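Local coordinates for protein yeast glycogen phosphorylase (Saccharomyces cerevisiae, PDB 1YGP) that belongs to the glycogen phosphorylase family, large two-domain proteins of the GT-B fold, and carries a bound pyridoxal-5'-phosphate, at residues A[516-524]-A[541-549]; A[746-757]-A[848-859]. All coordinates share one frame; numbering follows the deposited sequence.

Contact 1. Residues A[516-524]-A[541-549]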
loop_
_atom_site.group_PDB
_atom_site.type_symbol
_atom_site.label_atom_id
_atom_site.label_comp_id
_atom_site.label_asym_id
_atom_site.label_seq_id
_atom_site.Cartn_x
_atom_site.Cartn_y
_atom_site.Cartn_z
ATOM N N ILE A 516 -1.952 -19.637 -27.711
ATOM C CA ILE A 516 -2.617 -18.558 -27.006
ATOM C C ILE A 516 -4.023 -18.962 -26.531
ATOM O O ILE A 516 -4.678 -19.827 -27.146
ATOM C CB ILE A 516 -2.742 -17.293 -27.925
ATOM C CG1 ILE A 516 -3.438 -17.656 -29.208
ATOM C CG2 ILE A 516 -1.381 -16.717 -28.221
ATOM C CD1 ILE A 516 -3.982 -16.406 -29.831
ATOM N N THR A 517 -4.523 -18.343 -25.449
ATOM C CA THR A 517 -5.853 -18.692 -25.002
ATOM C C THR A 517 -6.981 -18.092 -25.859
ATOM O O THR A 517 -7.072 -16.875 -26.113
ATOM C CB THR A 517 -6.033 -18.277 -23.543
ATOM O OG1 THR A 517 -7.380 -18.643 -23.284
ATOM C CG2 THR A 517 -5.806 -16.808 -23.221
ATOM N N PRO A 518 -7.937 -18.922 -26.267
ATOM C CA PRO A 518 -9.112 -18.498 -26.996
ATOM C C PRO A 518 -10.001 -17.568 -26.207
ATOM O O PRO A 518 -10.605 -16.661 -26.782
ATOM C CB PRO A 518 -9.801 -19.767 -27.360
ATOM C CG PRO A 518 -8.672 -20.740 -27.462
ATOM C CD PRO A 518 -7.843 -20.372 -26.266
ATOM N N ARG A 519 -10.108 -17.716 -24.894
ATOM C CA ARG A 519 -11.053 -16.869 -24.199
ATOM C C ARG A 519 -10.595 -15.428 -24.146
ATOM O O ARG A 519 -11.437 -14.545 -24.308
ATOM C CB ARG A 519 -11.298 -17.345 -22.785
ATOM C CG ARG A 519 -12.232 -18.542 -22.671
ATOM C CD ARG A 519 -11.618 -19.871 -23.111
ATOM N NE ARG A 519 -10.588 -20.367 -22.217
ATOM C CZ ARG A 519 -9.854 -21.433 -22.566
ATOM N NH1 ARG A 519 -10.037 -22.059 -23.729
ATOM N NH2 ARG A 519 -8.908 -21.894 -21.743
ATOM N N ARG A 520 -9.318 -15.082 -23.970
ATOM C CA ARG A 520 -8.963 -13.673 -23.949
ATOM C C ARG A 520 -8.768 -13.203 -25.372
ATOM O O ARG A 520 -9.371 -12.212 -25.786
ATOM C CB ARG A 520 -7.687 -13.413 -23.178
ATOM C CG ARG A 520 -7.471 -11.916 -22.974
ATOM C CD ARG A 520 -6.171 -11.586 -22.247
ATOM N NE ARG A 520 -6.282 -11.934 -20.839
ATOM C CZ ARG A 520 -6.777 -11.092 -19.932
ATOM N NH1 ARG A 520 -7.199 -9.873 -20.260
ATOM N NH2 ARG A 520 -6.845 -11.475 -18.666
ATOM N N TRP A 521 -8.033 -13.950 -26.179
ATOM C CA TRP A 521 -7.722 -13.446 -27.490
ATOM C C TRP A 521 -8.832 -13.539 -28.536
ATOM O O TRP A 521 -8.767 -12.754 -29.488
ATOM C CB TRP A 521 -6.397 -14.140 -27.865
ATOM C CG TRP A 521 -5.333 -13.615 -26.889
ATOM C CD1 TRP A 521 -4.694 -14.450 -26.000
ATOM C CD2 TRP A 521 -4.959 -12.296 -26.718
ATOM N NE1 TRP A 521 -3.932 -13.672 -25.263
ATOM C CE2 TRP A 521 -4.058 -12.395 -25.648
ATOM C CE3 TRP A 521 -5.241 -11.046 -27.279
ATOM C CZ2 TRP A 521 -3.437 -11.255 -25.130
ATOM C CZ3 TRP A 521 -4.623 -9.908 -26.762
ATOM C CH2 TRP A 521 -3.733 -10.012 -25.695
ATOM N N LEU A 522 -9.884 -14.375 -28.391
ATOM C CA LEU A 522 -11.020 -14.360 -29.315
ATOM C C LEU A 522 -12.296 -13.876 -28.631
ATOM O O LEU A 522 -12.944 -12.926 -29.077
ATOM C CB LEU A 522 -11.273 -15.753 -29.898
ATOM C CG LEU A 522 -12.480 -16.052 -30.807
ATOM C CD1 LEU A 522 -12.469 -15.158 -32.010
ATOM C CD2 LEU A 522 -12.403 -17.465 -31.333
ATOM N N LYS A 523 -12.690 -14.461 -27.507
ATOM C CA LYS A 523 -13.967 -14.077 -26.918
ATOM C C LYS A 523 -13.890 -12.757 -26.180
ATOM O O LYS A 523 -14.826 -11.966 -26.266
ATOM C CB LYS A 523 -14.475 -15.171 -25.969
ATOM C CG LYS A 523 -15.878 -14.852 -25.530
ATOM C CD LYS A 523 -16.434 -15.976 -24.720
ATOM C CE LYS A 523 -17.825 -15.588 -24.207
ATOM N NZ LYS A 523 -18.728 -15.118 -25.249
ATOM N N GLN A 524 -12.814 -12.468 -25.457
ATOM C CA GLN A 524 -12.717 -11.197 -24.781
ATOM C C GLN A 524 -12.430 -10.108 -25.798
ATOM O O GLN A 524 -13.219 -9.172 -25.929
ATOM C CB GLN A 524 -11.618 -11.239 -23.764
ATOM C CG GLN A 524 -11.663 -10.041 -22.834
ATOM C CD GLN A 524 -11.068 -10.389 -21.492
ATOM O OE1 GLN A 524 -10.358 -9.624 -20.866
ATOM N NE2 GLN A 524 -11.344 -11.559 -20.937
ATOM N N THR A 541 -23.472 -22.395 -26.719
ATOM C CA THR A 541 -22.686 -22.593 -25.529
ATOM C C THR A 541 -21.206 -22.274 -25.694
ATOM O O THR A 541 -20.416 -22.542 -24.788
ATOM C CB THR A 541 -22.902 -24.044 -25.082
ATOM O OG1 THR A 541 -23.212 -24.853 -26.236
ATOM C CG2 THR A 541 -23.984 -24.089 -24.019
ATOM N N GLU A 542 -20.799 -21.729 -26.851
ATOM C CA GLU A 542 -19.422 -21.363 -27.119
ATOM C C GLU A 542 -18.490 -22.560 -26.922
ATOM O O GLU A 542 -17.288 -22.412 -26.687
ATOM C CB GLU A 542 -18.937 -20.230 -26.193
ATOM C CG GLU A 542 -19.634 -18.882 -26.007
ATOM C CD GLU A 542 -19.621 -17.951 -27.202
ATOM O OE1 GLU A 542 -18.688 -17.172 -27.353
ATOM O OE2 GLU A 542 -20.556 -17.988 -27.989
ATOM N N GLU A 543 -18.974 -23.794 -27.106
ATOM C CA GLU A 543 -18.155 -24.989 -26.937
ATOM C C GLU A 543 -16.902 -25.042 -27.810
ATOM O O GLU A 543 -15.908 -25.690 -27.458
ATOM C CB GLU A 543 -18.966 -26.219 -27.238
ATOM N N TYR A 544 -16.923 -24.290 -28.928
ATOM C CA TYR A 544 -15.801 -24.172 -29.843
ATOM C C TYR A 544 -14.584 -23.590 -29.118
ATOM O O TYR A 544 -13.454 -23.842 -29.530
ATOM C CB TYR A 544 -16.202 -23.282 -31.046
ATOM C CG TYR A 544 -16.456 -21.799 -30.797
ATOM C CD1 TYR A 544 -17.717 -21.356 -30.373
ATOM C CD2 TYR A 544 -15.422 -20.862 -30.945
ATOM C CE1 TYR A 544 -17.934 -19.996 -30.092
ATOM C CE2 TYR A 544 -15.629 -19.503 -30.661
ATOM C CZ TYR A 544 -16.886 -19.082 -30.234
ATOM O OH TYR A 544 -17.093 -17.756 -29.919
ATOM N N LEU A 545 -14.749 -22.839 -28.012
ATOM C CA LEU A 545 -13.602 -22.296 -27.274
ATOM C C LEU A 545 -12.878 -23.401 -26.535
ATOM O O LEU A 545 -11.672 -23.332 -26.360
ATOM C CB LEU A 545 -14.083 -21.224 -26.313
ATOM C CG LEU A 545 -14.702 -20.042 -27.052
ATOM C CD1 LEU A 545 -15.536 -19.191 -26.128
ATOM C CD2 LEU A 545 -13.567 -19.267 -27.708
ATOM N N LEU A 546 -13.590 -24.440 -26.101
ATOM C CA LEU A 546 -12.947 -25.614 -25.557
ATOM C C LEU A 546 -12.462 -26.505 -26.694
ATOM O O LEU A 546 -11.371 -27.084 -26.604
ATOM C CB LEU A 546 -13.902 -26.409 -24.703
ATOM C CG LEU A 546 -14.061 -26.065 -23.242
ATOM C CD1 LEU A 546 -13.185 -24.903 -22.810
ATOM C CD2 LEU A 546 -15.498 -25.715 -23.038
ATOM N N ASP A 547 -13.232 -26.646 -27.779
ATOM C CA ASP A 547 -12.780 -27.465 -28.886
ATOM C C ASP A 547 -12.548 -26.644 -30.142
ATOM O O ASP A 547 -13.381 -26.627 -31.052
ATOM C CB ASP A 547 -13.797 -28.569 -29.168
ATOM C CG ASP A 547 -13.334 -29.571 -30.225
ATOM O OD1 ASP A 547 -12.122 -29.773 -30.402
ATOM O OD2 ASP A 547 -14.210 -30.146 -30.877
ATOM N N MET A 548 -11.374 -26.013 -30.238
ATOM C CA MET A 548 -11.055 -25.172 -31.386
ATOM C C MET A 548 -11.087 -25.915 -32.719
ATOM O O MET A 548 -11.287 -25.321 -33.781
ATOM C CB MET A 548 -9.674 -24.540 -31.233
ATOM C CG MET A 548 -9.566 -23.418 -30.247
ATOM S SD MET A 548 -10.814 -22.182 -30.622
ATOM C CE MET A 548 -9.787 -20.832 -31.101
ATOM N N ALA A 549 -10.932 -27.238 -32.694
ATOM C CA ALA A 549 -11.003 -28.067 -33.886
ATOM C C ALA A 549 -12.296 -27.878 -34.677
ATOM O O ALA A 549 -12.276 -27.868 -35.911
ATOM C CB ALA A 549 -10.894 -29.526 -33.495
#
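The ring of Y544 meets L522 at its edge, where CE2 lies 3.9 Å from L522 CD2 and near the ring plane, while one face is lined by CG of the adjoining L545. The guanidinium of R519 also presents an edge, with NH1 3.3 Å from the carbonyl O of L545, and one of its faces carries T517 OG1. Bends at chi2 and chi3 fold the arginine back beside its own helix; D175 and D862 complete its surroundings with salt bridges. The two segments illustrate how a short capped helix of a GT-B protein is backed by an irregular segment. T517 is the N-cap of helix 518-524, its hydroxyl accepting a weak bond from R519 N, and the following turn widens into a pi-type one, so that P518 O accepts from both L522 N and K523 N.

L545 fills the middle of the contact with its two methyl branches. CD2 rests 3.8 Å from P518 CB, whereas CD1 lies 3.6 Å from K523 CD, the lysine chain crossing the leucine at about a right angle. M548, bent at chi2 and chi3, crosses the proline ring at a slant, bringing CE to 3.8 Å from P518 CG and also near L522 CD2. This apolar patch holds one side of the helix against 541-549, and the same helix supplies W521 to the pyridoxal-5'-phosphate pocket. A salt bridge borders the patch. K523 leaves with CG anti to the backbone N (chi1 -172°), runs extended past L545 and turns only at its last torsion, which sets the ammonium over the carboxylate of E542: NZ lies 2.9 Å from OE1, approaching from 61° out of the carboxylate plane.

Contact 2. Residues A[746-757]-A[848-859]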
loop_
_atom_site.group_PDB
_atom_site.type_symbol
_atom_site.label_atom_id
_atom_site.label_comp_id
_atom_site.label_asym_id
_atom_site.label_seq_id
_atom_site.Cartn_x
_atom_site.Cartn_y
_atom_site.Cartn_z
ATOM N N GLU A 746 5.046 -22.310 -38.844
ATOM C CA GLU A 746 3.921 -23.134 -38.431
ATOM C C GLU A 746 2.553 -22.559 -38.740
ATOM O O GLU A 746 1.654 -23.359 -39.038
ATOM C CB GLU A 746 3.999 -23.434 -36.949
ATOM C CG GLU A 746 4.848 -24.667 -36.920
ATOM C CD GLU A 746 5.461 -25.039 -35.584
ATOM O OE1 GLU A 746 6.515 -24.483 -35.253
ATOM O OE2 GLU A 746 4.904 -25.911 -34.910
ATOM N N ILE A 747 2.362 -21.223 -38.707
ATOM C CA ILE A 747 1.104 -20.593 -39.143
ATOM C C ILE A 747 0.852 -21.073 -40.579
ATOM O O ILE A 747 -0.221 -21.606 -40.874
ATOM C CB ILE A 747 1.152 -19.027 -39.214
ATOM C CG1 ILE A 747 1.535 -18.376 -37.885
ATOM C CG2 ILE A 747 -0.198 -18.548 -39.689
ATOM C CD1 ILE A 747 0.707 -18.855 -36.707
ATOM N N THR A 748 1.864 -20.953 -41.455
ATOM C CA THR A 748 1.769 -21.318 -42.861
ATOM C C THR A 748 1.374 -22.766 -43.061
ATOM O O THR A 748 0.473 -23.031 -43.850
ATOM C CB THR A 748 3.106 -21.010 -43.523
ATOM O OG1 THR A 748 3.247 -19.595 -43.405
ATOM C CG2 THR A 748 3.200 -21.418 -44.970
ATOM N N ARG A 749 1.999 -23.686 -42.339
ATOM C CA ARG A 749 1.636 -25.090 -42.381
ATOM C C ARG A 749 0.140 -25.261 -42.119
ATOM O O ARG A 749 -0.595 -25.687 -43.001
ATOM C CB ARG A 749 2.441 -25.825 -41.326
ATOM C CG ARG A 749 2.237 -27.316 -41.201
ATOM C CD ARG A 749 2.945 -27.790 -39.943
ATOM N NE ARG A 749 2.164 -27.455 -38.761
ATOM C CZ ARG A 749 2.682 -27.451 -37.526
ATOM N NH1 ARG A 749 3.960 -27.756 -37.302
ATOM N NH2 ARG A 749 1.902 -27.130 -36.493
ATOM N N GLU A 750 -0.333 -24.844 -40.946
ATOM C CA GLU A 750 -1.719 -24.975 -40.537
ATOM C C GLU A 750 -2.737 -24.274 -41.407
ATOM O O GLU A 750 -3.751 -24.885 -41.738
ATOM C CB GLU A 750 -1.906 -24.441 -39.141
ATOM C CG GLU A 750 -1.162 -25.239 -38.104
ATOM C CD GLU A 750 -1.751 -26.617 -37.912
ATOM O OE1 GLU A 750 -2.948 -26.697 -37.612
ATOM O OE2 GLU A 750 -1.014 -27.591 -38.051
ATOM N N ILE A 751 -2.564 -23.002 -41.781
ATOM C CA ILE A 751 -3.610 -22.326 -42.538
ATOM C C ILE A 751 -3.359 -22.345 -44.037
ATOM O O ILE A 751 -4.240 -21.949 -44.804
ATOM C CB ILE A 751 -3.793 -20.846 -42.082
ATOM C CG1 ILE A 751 -2.608 -19.999 -42.474
ATOM C CG2 ILE A 751 -3.988 -20.809 -40.569
ATOM C CD1 ILE A 751 -2.981 -18.512 -42.426
ATOM N N GLY A 752 -2.194 -22.775 -44.503
ATOM C CA GLY A 752 -1.932 -22.864 -45.928
ATOM C C GLY A 752 -1.071 -21.731 -46.457
ATOM O O GLY A 752 -1.361 -20.548 -46.282
ATOM N N GLU A 753 -0.061 -22.080 -47.239
ATOM C CA GLU A 753 0.841 -21.091 -47.818
ATOM C C GLU A 753 0.138 -20.005 -48.627
ATOM O O GLU A 753 0.497 -18.830 -48.594
ATOM C CB GLU A 753 1.874 -21.764 -48.741
ATOM N N ASP A 754 -0.950 -20.370 -49.288
ATOM C CA ASP A 754 -1.680 -19.419 -50.101
ATOM C C ASP A 754 -2.409 -18.350 -49.290
ATOM O O ASP A 754 -3.071 -17.480 -49.854
ATOM C CB ASP A 754 -2.662 -20.202 -51.004
ATOM C CG ASP A 754 -3.485 -21.297 -50.316
ATOM O OD1 ASP A 754 -2.972 -22.411 -50.141
ATOM O OD2 ASP A 754 -4.641 -21.038 -49.962
ATOM N N ASN A 755 -2.300 -18.342 -47.963
ATOM C CA ASN A 755 -3.018 -17.358 -47.179
ATOM C C ASN A 755 -2.103 -16.413 -46.425
ATOM O O ASN A 755 -2.567 -15.533 -45.700
ATOM C CB ASN A 755 -3.932 -18.108 -46.229
ATOM C CG ASN A 755 -4.973 -18.903 -46.999
ATOM O OD1 ASN A 755 -5.747 -18.374 -47.796
ATOM N ND2 ASN A 755 -5.039 -20.214 -46.843
ATOM N N VAL A 756 -0.783 -16.532 -46.536
ATOM C CA VAL A 756 0.129 -15.650 -45.819
ATOM C C VAL A 756 0.970 -14.943 -46.880
ATOM O O VAL A 756 1.105 -15.495 -47.971
ATOM C CB VAL A 756 1.080 -16.433 -44.815
ATOM C CG1 VAL A 756 0.268 -17.075 -43.701
ATOM C CG2 VAL A 756 1.825 -17.539 -45.518
ATOM N N PHE A 757 1.520 -13.746 -46.642
ATOM C CA PHE A 757 2.341 -13.041 -47.616
ATOM C C PHE A 757 3.763 -13.130 -47.119
ATOM O O PHE A 757 4.145 -12.363 -46.232
ATOM C CB PHE A 757 1.950 -11.581 -47.723
ATOM C CG PHE A 757 0.553 -11.391 -48.275
ATOM C CD1 PHE A 757 -0.558 -11.546 -47.445
ATOM C CD2 PHE A 757 0.386 -11.073 -49.612
ATOM C CE1 PHE A 757 -1.842 -11.385 -47.963
ATOM C CE2 PHE A 757 -0.898 -10.912 -50.120
ATOM C CZ PHE A 757 -2.010 -11.067 -49.302
ATOM N N LYS A 848 -9.328 -15.456 -47.361
ATOM C CA LYS A 848 -8.092 -15.719 -46.621
ATOM C C LYS A 848 -8.283 -15.573 -45.114
ATOM O O LYS A 848 -7.824 -16.395 -44.318
ATOM C CB LYS A 848 -7.002 -14.768 -47.048
ATOM C CG LYS A 848 -6.597 -15.012 -48.491
ATOM C CD LYS A 848 -5.490 -14.066 -48.912
ATOM C CE LYS A 848 -4.976 -14.582 -50.231
ATOM N NZ LYS A 848 -3.760 -13.878 -50.562
ATOM N N SER A 849 -9.037 -14.549 -44.719
ATOM C CA SER A 849 -9.379 -14.298 -43.334
ATOM C C SER A 849 -10.229 -15.424 -42.722
ATOM O O SER A 849 -9.883 -15.927 -41.640
ATOM C CB SER A 849 -10.091 -12.952 -43.309
ATOM O OG SER A 849 -10.414 -12.536 -41.994
ATOM N N VAL A 850 -11.311 -15.891 -43.383
ATOM C CA VAL A 850 -12.184 -16.953 -42.855
ATOM C C VAL A 850 -11.394 -18.235 -42.736
ATOM O O VAL A 850 -11.444 -18.926 -41.720
ATOM C CB VAL A 850 -13.410 -17.210 -43.766
ATOM C CG1 VAL A 850 -14.243 -18.338 -43.207
ATOM C CG2 VAL A 850 -14.334 -15.988 -43.785
ATOM N N LEU A 851 -10.612 -18.564 -43.753
ATOM C CA LEU A 851 -9.793 -19.745 -43.679
ATOM C C LEU A 851 -8.764 -19.619 -42.569
ATOM O O LEU A 851 -8.558 -20.633 -41.885
ATOM C CB LEU A 851 -9.146 -19.962 -45.036
ATOM C CG LEU A 851 -10.152 -20.421 -46.090
ATOM C CD1 LEU A 851 -9.460 -20.417 -47.425
ATOM C CD2 LEU A 851 -10.748 -21.780 -45.725
ATOM N N SER A 852 -8.150 -18.454 -42.316
ATOM C CA SER A 852 -7.236 -18.280 -41.192
ATOM C C SER A 852 -7.879 -18.753 -39.893
ATOM O O SER A 852 -7.395 -19.694 -39.255
ATOM C CB SER A 852 -6.845 -16.816 -41.066
ATOM O OG SER A 852 -5.892 -16.469 -42.046
ATOM N N LEU A 853 -9.038 -18.168 -39.575
ATOM C CA LEU A 853 -9.856 -18.532 -38.426
ATOM C C LEU A 853 -10.132 -20.010 -38.295
ATOM O O LEU A 853 -9.946 -20.632 -37.254
ATOM C CB LEU A 853 -11.191 -17.868 -38.509
ATOM C CG LEU A 853 -11.466 -16.782 -37.563
ATOM C CD1 LEU A 853 -11.717 -17.379 -36.166
ATOM C CD2 LEU A 853 -10.342 -15.777 -37.707
ATOM N N ALA A 854 -10.570 -20.545 -39.419
ATOM C CA ALA A 854 -10.949 -21.923 -39.534
ATOM C C ALA A 854 -9.827 -22.862 -39.155
ATOM O O ALA A 854 -10.072 -23.907 -38.557
ATOM C CB ALA A 854 -11.388 -22.173 -40.972
ATOM N N ASN A 855 -8.584 -22.482 -39.439
ATOM C CA ASN A 855 -7.449 -23.342 -39.151
ATOM C C ASN A 855 -6.497 -22.852 -38.056
ATOM O O ASN A 855 -5.432 -23.446 -37.808
ATOM C CB ASN A 855 -6.692 -23.548 -40.438
ATOM C CG ASN A 855 -7.539 -24.235 -41.495
ATOM O OD1 ASN A 855 -8.001 -25.372 -41.388
ATOM N ND2 ASN A 855 -7.825 -23.504 -42.559
ATOM N N VAL A 856 -6.851 -21.800 -37.302
ATOM C CA VAL A 856 -5.993 -21.310 -36.232
ATOM C C VAL A 856 -5.987 -22.228 -35.002
ATOM O O VAL A 856 -5.027 -22.254 -34.229
ATOM C CB VAL A 856 -6.440 -19.895 -35.828
ATOM C CG1 VAL A 856 -7.717 -19.910 -34.978
ATOM C CG2 VAL A 856 -5.266 -19.259 -35.097
ATOM N N GLY A 857 -7.027 -23.032 -34.804
ATOM C CA GLY A 857 -7.204 -23.864 -33.628
ATOM C C GLY A 857 -6.030 -24.648 -33.063
ATOM O O GLY A 857 -6.030 -24.909 -31.864
ATOM N N PHE A 858 -5.019 -25.069 -33.816
ATOM C CA PHE A 858 -3.903 -25.793 -33.220
ATOM C C PHE A 858 -3.140 -24.885 -32.263
ATOM O O PHE A 858 -2.517 -25.356 -31.309
ATOM C CB PHE A 858 -2.987 -26.268 -34.316
ATOM C CG PHE A 858 -1.628 -26.809 -33.894
ATOM C CD1 PHE A 858 -1.483 -28.143 -33.516
ATOM C CD2 PHE A 858 -0.504 -25.974 -33.951
ATOM C CE1 PHE A 858 -0.217 -28.641 -33.207
ATOM C CE2 PHE A 858 0.759 -26.481 -33.638
ATOM C CZ PHE A 858 0.902 -27.815 -33.268
ATOM N N PHE A 859 -3.178 -23.575 -32.484
ATOM C CA PHE A 859 -2.442 -22.688 -31.621
ATOM C C PHE A 859 -3.231 -22.366 -30.358
ATOM O O PHE A 859 -2.952 -21.351 -29.718
ATOM C CB PHE A 859 -2.093 -21.414 -32.389
ATOM C CG PHE A 859 -1.342 -21.717 -33.667
ATOM C CD1 PHE A 859 -0.086 -22.332 -33.610
ATOM C CD2 PHE A 859 -1.934 -21.415 -34.895
ATOM C CE1 PHE A 859 0.576 -22.656 -34.799
ATOM C CE2 PHE A 859 -1.260 -21.741 -36.074
ATOM C CZ PHE A 859 -0.009 -22.362 -36.029
#
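E750 touches both F858 and F859 where helix 746-751 crosses helix 848-856 at 98°, with axes 9.2 Å apart at their closest. CB sits near N855 O and F859 CE2. CG lies 3.7 Å from F859 CZ; a bend at chi2 (-69°) turns the chain toward the neighbouring ring, where CD is 3.8 Å from F858 CB. OE1 reaches that same CB, and OE2 accepts from R749 NE at 3.3 Å through its anti lone pair. R749 makes a salt bridge to E750 and a second, with a weak hydrogen bond, to E746, which also bonds to T513. R749 NH2 points toward F858 CE2, guanidinium and ring nearly perpendicular.

Next to this charged network, I747 CD1 stands over the face of F859, 3.9 Å from the ring centroid, in a CH-pi contact. I751 CG2 packs on N855 CB, and N755, whose ND2 bonds to I751 O, crosses K848 obliquely, its OD1 3.5 Å from CG of the lysine. K848 NZ pairs with E837. No hydrogen bond joins the segments, so cohesion probably rests on van der Waals contact, much of it between polar atoms and carbon; the charges pair within 746-757 or with residues outside the two segments.

Overall arrangement
Along the chain contact 1 closes before contact 2 opens, and their centres lie about 17 Å apart. Contact 1 starts just beyond strand 509-511, at the border of the nine-stranded sheet; in contact 2, helix 743-751 connects the parallel neighbours 735-739 and 757-759 of the six-stranded sheet. The contacts touch beyond helix 842-856, at G857 and F859: I516 N lies 2.8 Å from F859 O, a probable hydrogen bond, and M548 CB packs on G857 CA. This is consistent with the GT-B pattern in which C-terminal helices return to the N-terminal domain; the side chains of I747 and P518 lie about 10 and 13 Å from pyridoxal-5'-phosphate, which W521 touches.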